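Local coordinates for hypothetical protein (Bacteroides fragilis, PDB 4JJA), which is of unknown function but may act as a peptidoglycan-cleaving exo-beta-N-acetylmuramidase, at residues Leu105-Tyr117 against Arg142-Leu155. Sequence-based numbering, arbitrary orientation.
Sequences LIVDIQDVGLRFY and RPNPNGHYVDGPIL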
ATOM      1  N   LEU A 105       7.093 -13.343 -15.042  1.00 12.41           N
ATOM      2  CA  LEU A 105       7.049 -12.935 -13.650  1.00 11.61           C
ATOM      3  C   LEU A 105       5.596 -12.852 -13.208  1.00 11.87           C
ATOM      4  O   LEU A 105       4.778 -12.171 -13.861  1.00 12.70           O
ATOM      5  CB  LEU A 105       7.665 -11.570 -13.507  1.00 12.96           C
ATOM      6  CG  LEU A 105       7.576 -10.950 -12.117  1.00 15.26           C
ATOM      7  CD1 LEU A 105       8.360 -11.722 -11.096  1.00 16.68           C
ATOM      8  CD2 LEU A 105       8.097  -9.486 -12.199  1.00 18.84           C
ATOM      9  N   ILE A 106       5.277 -13.525 -12.097  1.00 10.96           N
ATOM     10  CA  ILE A 106       3.925 -13.455 -11.491  1.00 10.73           C
ATOM     11  C   ILE A 106       3.960 -12.471 -10.338  1.00 11.99           C
ATOM     12  O   ILE A 106       4.772 -12.615  -9.458  1.00 13.52           O
ATOM     13  CB  ILE A 106       3.475 -14.812 -10.962  1.00 11.44           C
ATOM     14  CG1 ILE A 106       3.516 -15.857 -12.053  1.00 13.61           C
ATOM     15  CG2 ILE A 106       2.056 -14.715 -10.451  1.00 14.14           C
ATOM     16  CD1 ILE A 106       3.197 -17.248 -11.593  1.00 15.43           C
ATOM     17  N   VAL A 107       3.036 -11.513 -10.338  1.00 12.06           N
ATOM     18  CA  VAL A 107       2.769 -10.669  -9.187  1.00 11.84           C
ATOM     19  C   VAL A 107       1.560 -11.240  -8.422  1.00 11.51           C
ATOM     20  O   VAL A 107       0.488 -11.432  -8.979  1.00 11.77           O
ATOM     21  CB  VAL A 107       2.463  -9.238  -9.629  1.00 13.22           C
ATOM     22  CG1 VAL A 107       1.980  -8.372  -8.427  1.00 13.25           C
ATOM     23  CG2 VAL A 107       3.646  -8.610 -10.389  1.00 14.45           C
ATOM     24  N   ASP A 108       1.765 -11.523  -7.142  1.00 11.16           N
ATOM     25  CA  ASP A 108       0.670 -11.987  -6.275  1.00 11.63           C
ATOM     26  C   ASP A 108       0.936 -11.505  -4.869  1.00 11.96           C
ATOM     27  O   ASP A 108       1.651 -12.152  -4.123  1.00 13.37           O
ATOM     28  CB  ASP A 108       0.464 -13.518  -6.303  1.00 14.65           C
ATOM     29  CG  ASP A 108      -0.808 -13.954  -5.540  1.00 17.25           C
ATOM     30  OD1 ASP A 108      -1.859 -13.216  -5.569  1.00 17.86           O
ATOM     31  OD2 ASP A 108      -0.774 -15.041  -4.875  1.00 22.82           O
ATOM     32  N   ILE A 109       0.337 -10.378  -4.507  1.00 10.82           N
ATOM     33  CA  ILE A 109       0.700  -9.755  -3.255  1.00 11.13           C
ATOM     34  C   ILE A 109      -0.445  -8.898  -2.809  1.00 10.35           C
ATOM     35  O   ILE A 109      -1.111  -8.289  -3.652  1.00 11.34           O
ATOM     36  CB  ILE A 109       2.032  -8.949  -3.384  1.00 11.34           C
ATOM     37  CG1 ILE A 109       2.652  -8.633  -2.008  1.00 12.67           C
ATOM     38  CG2 ILE A 109       1.891  -7.691  -4.277  1.00 12.54           C
ATOM     39  CD1 ILE A 109       4.081  -8.128  -2.131  1.00 13.54           C
ATOM     40  N   GLN A 110      -0.651  -8.830  -1.498  1.00 10.02           N
ATOM     41  CA  GLN A 110      -1.775  -8.061  -0.923  1.00 10.10           C
ATOM     42  C   GLN A 110      -1.325  -6.655  -0.536  1.00 10.59           C
ATOM     43  O   GLN A 110      -0.513  -6.475   0.381  1.00 12.87           O
ATOM     44  CB  GLN A 110      -2.374  -8.785   0.287  1.00 10.96           C
ATOM     45  CG  GLN A 110      -3.575  -8.063   0.871  1.00 10.26           C
ATOM     46  CD  GLN A 110      -4.726  -7.972  -0.124  1.00 10.09           C
ATOM     47  OE1 GLN A 110      -5.291  -8.988  -0.512  1.00 11.62           O
ATOM     48  NE2 GLN A 110      -5.068  -6.763  -0.545  1.00 10.77           N
ATOM     49  N   ASP A 111      -1.940  -5.651  -1.190  1.00 10.39           N
ATOM     50  CA  ASP A 111      -1.700  -4.243  -1.010  1.00 11.03           C
ATOM     51  C   ASP A 111      -2.774  -3.622  -0.091  1.00  9.44           C
ATOM     52  O   ASP A 111      -3.814  -4.238   0.165  1.00 10.09           O
ATOM     53  CB  ASP A 111      -1.786  -3.573  -2.432  1.00 12.19           C
ATOM     54  CG  ASP A 111      -1.513  -2.130  -2.407  1.00 13.43           C
ATOM     55  OD1 ASP A 111      -0.526  -1.734  -1.763  1.00 16.32           O
ATOM     56  OD2 ASP A 111      -2.321  -1.362  -3.007  1.00 14.70           O
ATOM     57  N   VAL A 112      -2.599  -2.354   0.317  1.00  8.31           N
ATOM     58  CA  VAL A 112      -3.606  -1.644   1.120  1.00  8.09           C
ATOM     59  C   VAL A 112      -4.163  -0.371   0.492  1.00  7.45           C
ATOM     60  O   VAL A 112      -5.003   0.276   1.074  1.00  8.74           O
ATOM     61  CB  VAL A 112      -3.113  -1.379   2.556  1.00  9.20           C
ATOM     62  CG1 VAL A 112      -2.734  -2.710   3.253  1.00 12.10           C
ATOM     63  CG2 VAL A 112      -1.953  -0.453   2.559  1.00 11.46           C
ATOM     64  N   GLY A 113      -3.679  -0.022  -0.697  1.00  7.73           N
ATOM     65  CA  GLY A 113      -4.266   1.086  -1.466  1.00  8.97           C
ATOM     66  C   GLY A 113      -3.855   2.500  -1.186  1.00  8.46           C
ATOM     67  O   GLY A 113      -4.618   3.421  -1.387  1.00  9.37           O
ATOM     68  N   LEU A 114      -2.619   2.680  -0.703  1.00  8.11           N
ATOM     69  CA  LEU A 114      -2.107   3.984  -0.377  1.00  7.62           C
ATOM     70  C   LEU A 114      -0.868   4.296  -1.185  1.00  7.36           C
ATOM     71  O   LEU A 114       0.011   3.466  -1.393  1.00  8.49           O
ATOM     72  CB  LEU A 114      -1.728   4.067   1.110  1.00  7.67           C
ATOM     73  CG  LEU A 114      -2.853   4.447   2.049  1.00  8.71           C
ATOM     74  CD1 LEU A 114      -3.370   5.859   1.747  1.00 10.54           C
ATOM     75  CD2 LEU A 114      -3.931   3.360   2.083  1.00 10.93           C
ATOM     76  N   ARG A 115      -0.770   5.553  -1.580  1.00  7.14           N
ATOM     77  CA  ARG A 115       0.419   6.009  -2.332  1.00  7.39           C
ATOM     78  C   ARG A 115       1.734   5.838  -1.577  1.00  7.26           C
ATOM     79  O   ARG A 115       2.765   5.648  -2.175  1.00  7.86           O
ATOM     80  CB  ARG A 115       0.209   7.452  -2.746  1.00  7.04           C
ATOM     81  CG  ARG A 115       1.216   7.997  -3.713  1.00  7.74           C
ATOM     82  CD  ARG A 115       0.920   9.422  -4.089  1.00  7.87           C
ATOM     83  NE  ARG A 115       1.070  10.322  -2.982  1.00  7.80           N
ATOM     84  CZ  ARG A 115       0.341  11.424  -2.782  1.00  7.74           C
ATOM     85  NH1 ARG A 115      -0.646  11.762  -3.605  1.00  8.35           N
ATOM     86  NH2 ARG A 115       0.586  12.178  -1.689  1.00  8.59           N
ATOM     87  N   PHE A 116       1.692   5.895  -0.256  1.00  7.33           N
ATOM     88  CA  PHE A 116       2.861   5.782   0.580  1.00  7.67           C
ATOM     89  C   PHE A 116       3.072   4.390   1.142  1.00  8.52           C
ATOM     90  O   PHE A 116       3.991   4.184   1.949  1.00 11.31           O
ATOM     91  CB  PHE A 116       2.926   6.881   1.652  1.00  8.86           C
ATOM     92  CG  PHE A 116       1.635   7.192   2.348  1.00  8.72           C
ATOM     93  CD1 PHE A 116       1.013   6.248   3.158  1.00  9.25           C
ATOM     94  CD2 PHE A 116       1.053   8.446   2.223  1.00 10.75           C
ATOM     95  CE1 PHE A 116      -0.179   6.540   3.837  1.00 11.17           C
ATOM     96  CE2 PHE A 116      -0.128   8.737   2.895  1.00 11.15           C
ATOM     97  CZ  PHE A 116      -0.751   7.783   3.680  1.00 11.08           C
ATOM     98  N   TYR A 117       2.303   3.395   0.645  1.00  7.87           N
ATOM     99  CA  TYR A 117       2.543   1.968   0.913  1.00  8.93           C
ATOM    100  C   TYR A 117       3.123   1.433  -0.384  1.00  9.46           C
ATOM    101  O   TYR A 117       2.434   1.425  -1.398  1.00 12.32           O
ATOM    102  CB  TYR A 117       1.254   1.299   1.291  1.00 10.51           C
ATOM    103  CG  TYR A 117       1.450  -0.090   1.885  1.00 10.41           C
ATOM    104  CD1 TYR A 117       1.598  -0.241   3.242  1.00 11.38           C
ATOM    105  CD2 TYR A 117       1.387  -1.238   1.112  1.00 12.07           C
ATOM    106  CE1 TYR A 117       1.740  -1.454   3.832  1.00 12.77           C
ATOM    107  CE2 TYR A 117       1.536  -2.495   1.669  1.00 14.98           C
ATOM    108  CZ  TYR A 117       1.714  -2.595   3.048  1.00 14.49           C
ATOM    109  OH  TYR A 117       1.839  -3.862   3.578  1.00 16.84           O
ATOM    110  N   ARG A 142      -5.584  -9.118  -6.471  1.00  8.53           N
ATOM    111  CA  ARG A 142      -6.220  -9.178  -5.169  1.00  8.97           C
ATOM    112  C   ARG A 142      -6.937  -7.859  -4.944  1.00  8.25           C
ATOM    113  O   ARG A 142      -6.568  -6.838  -5.503  1.00  9.12           O
ATOM    114  CB  ARG A 142      -5.233  -9.452  -4.042  1.00 10.26           C
ATOM    115  CG  ARG A 142      -4.620 -10.846  -4.119  1.00 12.86           C
ATOM    116  CD  ARG A 142      -3.684 -11.141  -2.958  1.00 12.64           C
ATOM    117  NE  ARG A 142      -3.079 -12.468  -3.172  1.00 13.09           N
ATOM    118  CZ  ARG A 142      -3.328 -13.557  -2.478  1.00 13.03           C
ATOM    119  NH1 ARG A 142      -4.126 -13.525  -1.413  1.00 13.59           N
ATOM    120  NH2 ARG A 142      -2.741 -14.691  -2.831  1.00 13.85           N
ATOM    121  N   PRO A 143      -7.964  -7.879  -4.101  1.00  8.45           N
ATOM    122  CA  PRO A 143      -8.677  -6.644  -3.819  1.00  8.14           C
ATOM    123  C   PRO A 143      -7.840  -5.550  -3.201  1.00  8.20           C
ATOM    124  O   PRO A 143      -6.849  -5.840  -2.543  1.00  9.86           O
ATOM    125  CB  PRO A 143      -9.782  -7.080  -2.824  1.00  8.92           C
ATOM    126  CG  PRO A 143     -10.028  -8.487  -3.168  1.00 11.04           C
ATOM    127  CD  PRO A 143      -8.642  -9.024  -3.474  1.00  9.87           C
ATOM    128  N   ASN A 144      -8.269  -4.312  -3.429  1.00  8.00           N
ATOM    129  CA  ASN A 144      -7.768  -3.178  -2.676  1.00  7.63           C
ATOM    130  C   ASN A 144      -8.746  -2.960  -1.532  1.00  7.31           C
ATOM    131  O   ASN A 144      -9.904  -2.636  -1.796  1.00  7.97           O
ATOM    132  CB  ASN A 144      -7.693  -1.960  -3.599  1.00  7.21           C
ATOM    133  CG  ASN A 144      -7.195  -0.714  -2.907  1.00  6.04           C
ATOM    134  OD1 ASN A 144      -7.104  -0.668  -1.671  1.00  7.88           O
ATOM    135  ND2 ASN A 144      -6.938   0.331  -3.712  1.00  8.27           N
ATOM    136  N   PRO A 145      -8.324  -3.132  -0.258  1.00  7.01           N
ATOM    137  CA  PRO A 145      -9.269  -2.949   0.840  1.00  7.20           C
ATOM    138  C   PRO A 145      -9.742  -1.508   0.993  1.00  7.07           C
ATOM    139  O   PRO A 145     -10.724  -1.249   1.659  1.00  8.36           O
ATOM    140  CB  PRO A 145      -8.470  -3.406   2.058  1.00  8.19           C
ATOM    141  CG  PRO A 145      -7.030  -3.112   1.677  1.00  8.14           C
ATOM    142  CD  PRO A 145      -6.954  -3.436   0.218  1.00  7.60           C
ATOM    143  N   ASN A 146      -9.009  -0.580   0.375  1.00  7.43           N
ATOM    144  CA  ASN A 146      -9.361   0.834   0.278  1.00  7.40           C
ATOM    145  C   ASN A 146      -9.719   1.205  -1.181  1.00  7.82           C
ATOM    146  O   ASN A 146      -9.539   2.338  -1.610  1.00  8.41           O
ATOM    147  CB  ASN A 146      -8.221   1.715   0.843  1.00  7.78           C
ATOM    148  CG  ASN A 146      -8.203   1.699   2.345  1.00  7.45           C
ATOM    149  OD1 ASN A 146      -9.223   2.044   2.981  1.00  8.47           O
ATOM    150  ND2 ASN A 146      -7.045   1.423   2.941  1.00  8.77           N
ATOM    151  N   GLY A 147     -10.273   0.250  -1.906  1.00  7.13           N
ATOM    152  CA  GLY A 147     -10.638   0.427  -3.302  1.00  8.25           C
ATOM    153  C   GLY A 147     -11.950   1.118  -3.530  1.00  7.84           C
ATOM    154  O   GLY A 147     -12.314   1.333  -4.692  1.00  8.91           O
ATOM    155  N   HIS A 148     -12.645   1.458  -2.460  1.00  7.83           N
ATOM    156  CA  HIS A 148     -13.989   1.982  -2.522  1.00  8.34           C
ATOM    157  C   HIS A 148     -14.029   3.487  -2.682  1.00  9.06           C
ATOM    158  O   HIS A 148     -15.132   4.052  -2.810  1.00 10.05           O
ATOM    159  CB  HIS A 148     -14.791   1.572  -1.276  1.00  9.77           C
ATOM    160  CG  HIS A 148     -14.124   1.935   0.019  1.00  9.73           C
ATOM    161  ND1 HIS A 148     -12.965   1.311   0.434  1.00 10.42           N
ATOM    162  CD2 HIS A 148     -14.425   2.859   0.965  1.00 11.03           C
ATOM    163  CE1 HIS A 148     -12.585   1.845   1.589  1.00 11.06           C
ATOM    164  NE2 HIS A 148     -13.463   2.779   1.947  1.00 10.24           N
ATOM    165  N   TYR A 149     -12.884   4.159  -2.664  1.00  8.05           N
ATOM    166  CA  TYR A 149     -12.847   5.599  -2.844  1.00  7.97           C
ATOM    167  C   TYR A 149     -11.529   6.024  -3.399  1.00  8.40           C
ATOM    168  O   TYR A 149     -10.583   5.256  -3.469  1.00  8.82           O
ATOM    169  CB  TYR A 149     -13.188   6.356  -1.566  1.00  8.69           C
ATOM    170  CG  TYR A 149     -12.197   6.330  -0.428  1.00  7.84           C
ATOM    171  CD1 TYR A 149     -11.815   5.160   0.205  1.00  8.49           C
ATOM    172  CD2 TYR A 149     -11.658   7.540   0.053  1.00  8.21           C
ATOM    173  CE1 TYR A 149     -10.926   5.211   1.320  1.00  8.14           C
ATOM    174  CE2 TYR A 149     -10.814   7.575   1.126  1.00  8.31           C
ATOM    175  CZ  TYR A 149     -10.467   6.419   1.774  1.00  7.24           C
ATOM    176  OH  TYR A 149      -9.661   6.503   2.878  1.00  9.04           O
ATOM    177  N   VAL A 150     -11.474   7.300  -3.789  1.00  8.40           N
ATOM    178  CA  VAL A 150     -10.287   8.004  -4.270  1.00  7.92           C
ATOM    179  C   VAL A 150     -10.210   9.283  -3.427  1.00  7.97           C
ATOM    180  O   VAL A 150     -11.233   9.957  -3.230  1.00  9.17           O
ATOM    181  CB  VAL A 150     -10.378   8.317  -5.764  1.00  8.21           C
ATOM    182  CG1 VAL A 150      -9.132   9.076  -6.258  1.00  9.20           C
ATOM    183  CG2 VAL A 150     -10.611   7.018  -6.560  1.00 10.31           C
ATOM    184  N   ASP A 151      -9.022   9.624  -2.912  1.00  7.69           N
ATOM    185  CA  ASP A 151      -8.944  10.806  -2.054  1.00  7.96           C
ATOM    186  C   ASP A 151      -7.526  11.322  -1.973  1.00  7.15           C
ATOM    187  O   ASP A 151      -6.543  10.605  -2.119  1.00  7.79           O
ATOM    188  CB  ASP A 151      -9.460  10.450  -0.640  1.00  8.11           C
ATOM    189  CG  ASP A 151     -10.159  11.579   0.070  1.00  9.30           C
ATOM    190  OD1 ASP A 151     -10.274  12.671  -0.481  1.00 10.35           O
ATOM    191  OD2 ASP A 151     -10.594  11.296   1.228  1.00 10.44           O
ATOM    192  N   GLY A 152      -7.458  12.608  -1.653  1.00  8.15           N
ATOM    193  CA  GLY A 152      -6.205  13.290  -1.423  1.00  8.26           C
ATOM    194  C   GLY A 152      -5.657  13.964  -2.683  1.00  8.49           C
ATOM    195  O   GLY A 152      -6.097  13.694  -3.790  1.00  9.45           O
ATOM    196  N   PRO A 153      -4.702  14.888  -2.495  1.00  9.25           N
ATOM    197  CA  PRO A 153      -4.071  15.526  -3.623  1.00 10.67           C
ATOM    198  C   PRO A 153      -3.353  14.532  -4.525  1.00  9.80           C
ATOM    199  O   PRO A 153      -2.777  13.557  -4.025  1.00  9.69           O
ATOM    200  CB  PRO A 153      -3.040  16.471  -2.974  1.00 12.30           C
ATOM    201  CG  PRO A 153      -3.278  16.476  -1.577  1.00 12.87           C
ATOM    202  CD  PRO A 153      -4.076  15.259  -1.228  1.00 10.21           C
ATOM    203  N   ILE A 154      -3.317  14.810  -5.818  1.00 10.16           N
ATOM    204  CA  ILE A 154      -2.403  14.106  -6.712  1.00 10.19           C
ATOM    205  C   ILE A 154      -0.985  14.525  -6.348  1.00  9.18           C
ATOM    206  O   ILE A 154      -0.713  15.700  -6.146  1.00 11.59           O
ATOM    207  CB  ILE A 154      -2.741  14.386  -8.199  1.00 10.71           C
ATOM    208  CG1 ILE A 154      -4.151  13.807  -8.579  1.00 13.18           C
ATOM    209  CG2 ILE A 154      -1.669  13.835  -9.128  1.00 13.82           C
ATOM    210  CD1 ILE A 154      -4.718  14.252  -9.934  1.00 18.96           C
ATOM    211  N   LEU A 155      -0.072  13.566  -6.327  1.00  8.78           N
ATOM    212  CA  LEU A 155       1.303  13.845  -5.988  1.00  8.31           C
ATOM    213  C   LEU A 155       1.936  14.775  -7.012  1.00  9.79           C
ATOM    214  O   LEU A 155       1.974  14.450  -8.186  1.00 10.91           O
ATOM    215  CB  LEU A 155       2.093  12.558  -5.928  1.00  8.16           C
ATOM    216  CG  LEU A 155       3.559  12.645  -5.582  1.00  8.43           C
ATOM    217  CD1 LEU A 155       3.823  13.319  -4.259  1.00  9.87           C
ATOM    218  CD2 LEU A 155       4.154  11.256  -5.614  1.00 10.98           C
TER
HETATM  219  O   HOH W   1      -5.548 -11.597   0.183  1.00 13.23           O
HETATM  220  O   HOH W   2      -6.946   2.962  -2.539  1.00  8.20           O
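R142 grips D108 side-on in a buried two-bond salt bridge: NE reaches OD1 from above the carboxylate plane at 2.8 Å, and NH2 meets OD2 on its syn side at 2.9 Å. Extended from CG to NE, the arginine carries its guanidinium to the carboxylate, and its NH1 joins Q110 OE1 through a water. Q110 NE2 spends both hydrogens on carbonyls, P143 O across the contact (2.8 Å) and D111 O in its own loop, which fixes the amide's rotation. Farther along, N146 ND2 donates almost straight to V112 O (3.0 Å, 165°). N144 OD1 closes an Asx turn onto N146 N and lies 3.3 Å from G113 CA, an approach that the absence of a side chain permits; the positive phi (84°) of G113 also favours glycine. R115, bent at chi3 (67°), sends NH1 to P153 O at 2.8 Å, while L155 CB lies over one guanidinium face; I168, L328 and V329 offer further carbonyls. Apolar packing is lighter, with P145 CG against V112 CA. The contact thus ties together two loops that follow neighbouring parallel strands, 104-107 and 136-140, of the Rossmann-like sheet, with helix 224-233 packing on L114 and N146 through Y230 and Y228.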